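Local coordinates for viral structural protein 4 (PDB 6TZ0) that binds GTP at a P-loop and accompanies the RNA-dependent RNA polymerase inside the virus, probably as a nucleotide-hydrolysing cofactor of transcription, at residues 268-273 with 298-303; 292-297 with 509-514. One frame throughout, in Å; residues are numbered along the deposited sequence.

Contact 1 of 2, residues 268-273 with 298-303; sequences TMMVNL and VITDAI
T268 to M270 and V298 to T300 pair as antiparallel neighbours at one side of a four-stranded sheet, where the short strand 297-299 is outermost within the chain and strand 266-271 runs inside it, bonded on its other side to strand 255-261. M270 and V298 form the hydrogen-bonded pair, with M270 N to V298 O at 3.1 Å and V298 N to M270 O at 3.0 Å. M269 and I299 are the non-hydrogen-bonded pair. Past the strand end, T300 N still reaches T268 O at 3.2 Å, almost straight at 175°. On the face of M269 and I299, the M269 chain, bent at its last torsion (chi3 -73°), brings CE to 3.9 Å from I299 CG1. On the other face, T300 CG2 lies 3.7 Å from M270 SD, the two side chains crossing at about a right angle. The T268 hydroxyl bonds to that of T300, and D301 OD2 receives a weak bond from T268 N, 3.4 Å long. The chain then runs on to A302 and I303, which pack on the polymerase chain. Polar bonds thus continue the pairing beyond the last strand residue, while M269 and M270 add apolar contacts on opposite faces of the sheet.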
# COMPACT_ATOMS: atom_id res chain seq x y z
N THR B 268 27.32 -2.41 39.71
CA THR B 268 28.07 -1.26 39.22
C THR B 268 27.14 -0.23 38.59
O THR B 268 26.26 -0.57 37.80
CB THR B 268 29.13 -1.68 38.20
OG1 THR B 268 28.49 -2.27 37.07
CG2 THR B 268 30.07 -2.69 38.81
N MET B 269 27.37 1.04 38.92
CA MET B 269 26.52 2.15 38.50
C MET B 269 27.36 3.27 37.91
O MET B 269 28.26 3.79 38.57
CB MET B 269 25.72 2.69 39.69
CG MET B 269 24.75 3.80 39.33
SD MET B 269 23.95 4.48 40.78
CE MET B 269 22.82 3.16 41.19
N MET B 270 27.04 3.67 36.68
CA MET B 270 27.67 4.81 36.03
C MET B 270 26.82 6.05 36.29
O MET B 270 25.60 6.03 36.09
CB MET B 270 27.82 4.58 34.53
CG MET B 270 28.77 3.46 34.19
SD MET B 270 28.81 3.09 32.43
CE MET B 270 29.73 4.48 31.83
N VAL B 271 27.46 7.13 36.73
CA VAL B 271 26.78 8.36 37.12
C VAL B 271 27.41 9.53 36.37
O VAL B 271 28.64 9.61 36.25
CB VAL B 271 26.87 8.58 38.65
CG1 VAL B 271 26.23 9.89 39.08
CG2 VAL B 271 26.20 7.46 39.40
N ASN B 272 26.58 10.44 35.87
CA ASN B 272 27.02 11.63 35.14
C ASN B 272 27.28 12.82 36.04
O ASN B 272 27.07 13.96 35.62
CB ASN B 272 26.01 12.02 34.07
CG ASN B 272 25.99 11.07 32.93
OD1 ASN B 272 25.01 10.38 32.70
ND2 ASN B 272 27.07 11.03 32.18
N LEU B 273 27.70 12.59 37.28
CA LEU B 273 28.13 13.67 38.14
C LEU B 273 29.56 13.41 38.59
O LEU B 273 30.03 12.27 38.58
CB LEU B 273 27.23 13.82 39.37
CG LEU B 273 25.79 14.25 39.12
CD1 LEU B 273 25.05 14.27 40.43
CD2 LEU B 273 25.73 15.59 38.44
N VAL B 298 22.81 5.07 35.82
CA VAL B 298 22.38 3.92 35.02
C VAL B 298 23.10 2.69 35.56
O VAL B 298 24.33 2.67 35.61
CB VAL B 298 22.67 4.08 33.52
CG1 VAL B 298 22.37 2.80 32.78
CG2 VAL B 298 21.85 5.18 32.90
N ILE B 299 22.35 1.66 35.93
CA ILE B 299 22.94 0.40 36.38
C ILE B 299 23.34 -0.43 35.16
O ILE B 299 22.53 -0.65 34.26
CB ILE B 299 21.97 -0.35 37.30
CG1 ILE B 299 21.91 0.35 38.64
CG2 ILE B 299 22.38 -1.80 37.47
CD1 ILE B 299 20.82 -0.14 39.53
N THR B 300 24.58 -0.90 35.15
CA THR B 300 25.15 -1.60 34.01
C THR B 300 25.05 -3.11 34.13
O THR B 300 25.85 -3.83 33.51
CB THR B 300 26.61 -1.18 33.83
OG1 THR B 300 27.36 -1.58 34.98
CG2 THR B 300 26.72 0.31 33.69
N ASP B 301 24.10 -3.62 34.89
CA ASP B 301 23.95 -5.05 35.11
C ASP B 301 22.64 -5.54 34.51
O ASP B 301 21.79 -4.77 34.09
CB ASP B 301 23.99 -5.38 36.60
CG ASP B 301 25.36 -5.19 37.20
OD1 ASP B 301 26.35 -5.33 36.46
OD2 ASP B 301 25.43 -4.91 38.41
N ALA B 302 22.50 -6.87 34.48
CA ALA B 302 21.29 -7.47 33.97
C ALA B 302 20.14 -7.29 34.95
O ALA B 302 20.35 -7.13 36.15
CB ALA B 302 21.50 -8.96 33.71
N ILE B 303 18.93 -7.31 34.43
CA ILE B 303 17.75 -7.24 35.28
C ILE B 303 17.32 -8.66 35.62
O ILE B 303 17.29 -9.53 34.73
CB ILE B 303 16.63 -6.40 34.63
CG1 ILE B 303 16.32 -6.88 33.22
CG2 ILE B 303 17.02 -4.95 34.58
CD1 ILE B 303 15.10 -6.22 32.62

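Contact 2 of 2, residues 292-297 with 509-514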
# COMPACT_ATOMS: atom_id res chain seq x y z
N LYS B 292 19.93 12.41 43.32
CA LYS B 292 20.97 12.64 42.33
C LYS B 292 21.32 11.35 41.59
O LYS B 292 21.56 11.38 40.38
CB LYS B 292 22.21 13.21 43.00
CG LYS B 292 22.05 14.61 43.53
CD LYS B 292 23.36 15.10 44.12
CE LYS B 292 23.22 16.49 44.69
NZ LYS B 292 24.48 16.94 45.33
N LEU B 293 21.36 10.23 42.31
CA LEU B 293 21.58 8.93 41.68
C LEU B 293 20.45 8.58 40.73
O LEU B 293 20.69 8.05 39.65
CB LEU B 293 21.71 7.85 42.75
CG LEU B 293 22.91 7.84 43.68
CD1 LEU B 293 22.72 6.77 44.72
CD2 LEU B 293 24.16 7.58 42.89
N LEU B 294 19.21 8.86 41.14
CA LEU B 294 18.06 8.59 40.28
C LEU B 294 18.07 9.46 39.04
O LEU B 294 17.75 9.00 37.94
CB LEU B 294 16.77 8.81 41.07
CG LEU B 294 15.45 8.62 40.32
CD1 LEU B 294 15.27 7.19 39.91
CD2 LEU B 294 14.27 9.09 41.15
N PHE B 295 18.45 10.73 39.18
CA PHE B 295 18.42 11.62 38.03
C PHE B 295 19.62 11.43 37.11
O PHE B 295 19.54 11.81 35.94
CB PHE B 295 18.36 13.09 38.47
CG PHE B 295 17.05 13.51 39.08
CD1 PHE B 295 15.94 12.69 39.05
CD2 PHE B 295 16.92 14.77 39.64
CE1 PHE B 295 14.75 13.08 39.61
CE2 PHE B 295 15.72 15.17 40.18
CZ PHE B 295 14.63 14.33 40.17
N TYR B 296 20.72 10.84 37.60
CA TYR B 296 21.93 10.81 36.79
C TYR B 296 22.62 9.45 36.72
O TYR B 296 23.77 9.39 36.26
CB TYR B 296 22.93 11.85 37.30
CG TYR B 296 22.43 13.25 37.10
CD1 TYR B 296 22.49 13.86 35.86
CD2 TYR B 296 21.87 13.96 38.15
CE1 TYR B 296 22.02 15.14 35.67
CE2 TYR B 296 21.40 15.24 37.97
CZ TYR B 296 21.48 15.82 36.73
OH TYR B 296 21.01 17.10 36.55
N GLY B 297 21.97 8.36 37.10
CA GLY B 297 22.62 7.06 37.17
C GLY B 297 21.99 6.04 36.24
O GLY B 297 20.81 6.12 35.90
N THR B 509 14.95 3.19 35.28
CA THR B 509 15.68 3.87 36.34
C THR B 509 16.64 2.91 37.02
O THR B 509 16.81 1.76 36.61
CB THR B 509 14.74 4.47 37.39
OG1 THR B 509 13.91 3.43 37.93
CG2 THR B 509 13.88 5.55 36.81
N ILE B 510 17.30 3.40 38.07
CA ILE B 510 18.14 2.56 38.90
C ILE B 510 17.31 1.95 40.03
O ILE B 510 17.52 2.23 41.22
CB ILE B 510 19.32 3.39 39.45
CG1 ILE B 510 18.82 4.74 39.99
CG2 ILE B 510 20.32 3.66 38.36
CD1 ILE B 510 19.66 5.24 41.08
N ASN B 511 16.44 1.02 39.70
CA ASN B 511 15.55 0.48 40.71
C ASN B 511 15.22 -0.95 40.37
O ASN B 511 14.71 -1.23 39.28
CB ASN B 511 14.26 1.30 40.84
CG ASN B 511 14.46 2.60 41.60
OD1 ASN B 511 14.30 3.68 41.05
ND2 ASN B 511 14.81 2.48 42.87
N ASP B 512 15.54 -1.85 41.28
CA ASP B 512 15.05 -3.21 41.18
C ASP B 512 13.60 -3.14 41.63
O ASP B 512 13.32 -3.01 42.82
CB ASP B 512 15.90 -4.14 42.04
CG ASP B 512 15.77 -5.58 41.63
OD1 ASP B 512 16.28 -5.91 40.54
OD2 ASP B 512 15.21 -6.40 42.37
N THR B 513 12.69 -3.17 40.65
CA THR B 513 11.28 -2.89 40.91
C THR B 513 10.64 -3.95 41.79
O THR B 513 9.83 -3.64 42.67
CB THR B 513 10.53 -2.78 39.59
OG1 THR B 513 10.71 -3.98 38.84
CG2 THR B 513 11.05 -1.61 38.78
N THR B 514 11.04 -5.21 41.60
CA THR B 514 10.56 -6.29 42.45
C THR B 514 11.17 -6.26 43.84
O THR B 514 10.67 -6.95 44.73
CB THR B 514 10.82 -7.63 41.78
OG1 THR B 514 10.27 -8.68 42.57
CG2 THR B 514 12.30 -7.86 41.61
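I510 inserts its side chain against the C-terminal part of helix 290-296, meeting backbone as much as side chains. Its two branches divide the work. CD1 sits 3.3 Å from L293 O and 3.7 Å from L293 CB, whereas CG2 lies 3.5 Å from G297 O. With chi1 at 46°, CG1 is held between the backbone N and the carbonyl carbon of I510, and from there it passes close to L294 CA. L294 turns its CG anti to the backbone N (chi1 178°), and the chain end bends towards the loop, laying CD1 against T509 at 3.7 Å from CB, with T509 CG2 nearly as close. The T509 hydroxyl is engaged by the backbone carbonyl of A357 in the P-loop region. I510 is the centre of an inverse gamma turn, and the chain then continues to D512, the N-cap of helix 513-518. The side chain of L294 lies about 5 Å from that of S361, and the side chain of N511 about 5 Å from G358, two residues that bind GTP in this protein, although no GTP is bound to this chain here. No hydrogen bond joins the two segments. Without directional bonds, the contact rests on apolar fit between the C-terminal part of the helix and the loop beside the nucleotide site, while the T509 hydroxyl is tied to the backbone of A357.

How the contacts relate
From the N terminus, strand 266-271 comes first, followed by helix 290-296 and directly by strand 297-299. Contact 1 closes this 24-residue excursion by laying the returning strand beside the first. Contact 2 reaches over 211 residues, from the helix within that excursion to the loop after strand 504-507 of the parallel sheet, so the two contacts cross along the chain. They also touch in space, their centres about 9 Å apart: I299 packs on I510, M269 on L293, and N272 N lies 3.0 Å from Y296 O, probably hydrogen-bonded. Together they tie the antiparallel sheet, through the helix, to the GTP-binding part of the fold.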